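Local coordinates for protein dTDP-glucose 4,6-dehydratase (Klebsiella pneumoniae, PDB 5U4Q) that probably converts dTDP-glucose to its 4-keto-6-deoxy form with the help of bound NAD, as a dimeric member of the NAD-dependent epimerase/dehydratase family, at residues 72-77 and 117-122. Sequence-based numbering, arbitrary orientation.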
# COMPACT_ATOMS: atom_id res chain seq x y z
N LYS A 72 -14.25 10.06 16.64
CA LYS A 72 -15.34 10.92 17.14
C LYS A 72 -16.32 11.28 16.03
O LYS A 72 -17.53 11.26 16.22
CB LYS A 72 -14.78 12.18 17.78
CG LYS A 72 -15.82 13.04 18.49
CD LYS A 72 -15.20 14.32 19.07
CE LYS A 72 -14.01 14.03 19.98
NZ LYS A 72 -13.44 15.25 20.63
N LEU A 73 -15.79 11.58 14.86
CA LEU A 73 -16.63 11.92 13.72
C LEU A 73 -17.56 10.74 13.36
O LEU A 73 -18.76 10.90 13.25
CB LEU A 73 -15.74 12.27 12.53
CG LEU A 73 -16.42 12.50 11.19
CD1 LEU A 73 -17.06 13.87 11.14
CD2 LEU A 73 -15.40 12.34 10.08
N PHE A 74 -16.98 9.57 13.17
CA PHE A 74 -17.76 8.42 12.82
C PHE A 74 -18.76 8.06 13.93
O PHE A 74 -19.91 7.77 13.66
CB PHE A 74 -16.88 7.23 12.47
CG PHE A 74 -16.33 7.27 11.05
CD1 PHE A 74 -16.99 6.62 10.03
CD2 PHE A 74 -15.11 7.86 10.77
CE1 PHE A 74 -16.46 6.63 8.74
CE2 PHE A 74 -14.60 7.88 9.47
CZ PHE A 74 -15.27 7.25 8.48
N ALA A 75 -18.29 8.13 15.16
CA ALA A 75 -19.14 7.75 16.29
C ALA A 75 -20.34 8.66 16.47
O ALA A 75 -21.45 8.19 16.70
CB ALA A 75 -18.34 7.74 17.55
N THR A 76 -20.12 9.96 16.37
CA THR A 76 -21.21 10.93 16.57
C THR A 76 -22.18 11.00 15.38
O THR A 76 -23.38 11.22 15.55
CB THR A 76 -20.67 12.34 16.86
OG1 THR A 76 -19.83 12.80 15.78
CG2 THR A 76 -19.85 12.35 18.11
N GLU A 77 -21.67 10.80 14.18
CA GLU A 77 -22.50 10.99 13.00
C GLU A 77 -23.25 9.78 12.48
O GLU A 77 -24.31 9.96 11.86
CB GLU A 77 -21.67 11.65 11.89
CG GLU A 77 -21.12 13.02 12.25
CD GLU A 77 -22.17 14.12 12.41
OE1 GLU A 77 -23.29 13.98 11.93
OE2 GLU A 77 -21.82 15.17 13.01
N ARG A 117 -15.93 0.21 9.74
CA ARG A 117 -16.05 -1.07 10.42
C ARG A 117 -16.88 -0.94 11.70
O ARG A 117 -17.88 -1.65 11.89
CB ARG A 117 -14.67 -1.59 10.76
CG ARG A 117 -14.64 -2.85 11.63
CD ARG A 117 -13.23 -3.09 12.07
NE ARG A 117 -13.16 -4.20 13.01
CZ ARG A 117 -12.07 -4.54 13.69
NH1 ARG A 117 -10.94 -3.87 13.56
NH2 ARG A 117 -12.11 -5.61 14.50
N HIS A 118 -16.44 -0.06 12.58
CA HIS A 118 -17.09 0.04 13.91
C HIS A 118 -18.48 0.63 13.91
O HIS A 118 -19.26 0.37 14.85
CB HIS A 118 -16.15 0.70 14.90
CG HIS A 118 -14.89 -0.08 15.10
ND1 HIS A 118 -14.88 -1.31 15.73
CD2 HIS A 118 -13.62 0.16 14.71
CE1 HIS A 118 -13.65 -1.79 15.73
NE2 HIS A 118 -12.86 -0.91 15.14
N THR A 119 -18.82 1.42 12.89
CA THR A 119 -20.16 2.01 12.81
C THR A 119 -21.02 1.38 11.70
O THR A 119 -22.10 1.87 11.39
CB THR A 119 -20.13 3.55 12.67
OG1 THR A 119 -19.58 3.91 11.39
CG2 THR A 119 -19.32 4.20 13.78
N LYS A 120 -20.53 0.30 11.10
CA LYS A 120 -21.28 -0.44 10.10
C LYS A 120 -21.81 0.39 8.95
O LYS A 120 -22.98 0.34 8.57
CB LYS A 120 -22.39 -1.27 10.76
CG LYS A 120 -21.81 -2.33 11.70
CD LYS A 120 -22.83 -3.40 12.05
CE LYS A 120 -22.17 -4.52 12.86
NZ LYS A 120 -23.09 -5.67 13.08
N VAL A 121 -20.90 1.18 8.39
CA VAL A 121 -21.19 1.96 7.18
C VAL A 121 -21.61 1.01 6.05
O VAL A 121 -20.96 -0.03 5.81
CB VAL A 121 -19.98 2.81 6.79
CG1 VAL A 121 -20.08 3.33 5.35
CG2 VAL A 121 -19.84 3.95 7.79
N LYS A 122 -22.70 1.34 5.36
CA LYS A 122 -23.26 0.42 4.36
C LYS A 122 -22.55 0.40 3.01
O LYS A 122 -22.71 -0.56 2.26
CB LYS A 122 -24.75 0.66 4.19
CG LYS A 122 -25.52 0.31 5.46
CD LYS A 122 -27.02 0.23 5.25
CE LYS A 122 -27.71 -0.37 6.48
NZ LYS A 122 -27.64 0.53 7.66
O HOH W 1 -20.29 6.65 11.05
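With chi1 at 68°, T119 tucks OG1 between its backbone N and carbonyl carbon and sends CG2 toward helix 67-77, while F74, its CG anti to the carbonyl carbon (chi1 -81°), sets its ring alongside 117-122, the CD1–CE1 edge facing T119 and V121. T119 CG2 rests 3.6 Å from F74 O, and T119 OG1 sits 4.0 Å from F74 CD1, near the ring plane. Farther along that edge, V121 CG2 approaches F74 CE1 at 4.4 Å, a loose touch between buried side chains: flat F74 offers a broad apolar edge, branched V121 a methyl. Threonine suits the junction because its methyl packs while OG1 hydrogen-bonds to G115 O in the last turn of the helix it follows and accepts from a water, 2.9 Å away, that also donates to F74 O at 2.9 Å. Exposed K120 takes positive phi as C-prime residue of a Schellman motif closing helix 98-118, its charged chain able to reach solvent. In this Rossmann-type domain the C-terminal end of helix 67-77 thus meets the turn just after helix 98-118. The F74 side chain lies about 11 Å from the bound NAD. Direct contact is slight van der Waals packing against polar and apolar atoms; one shared water links the two segments.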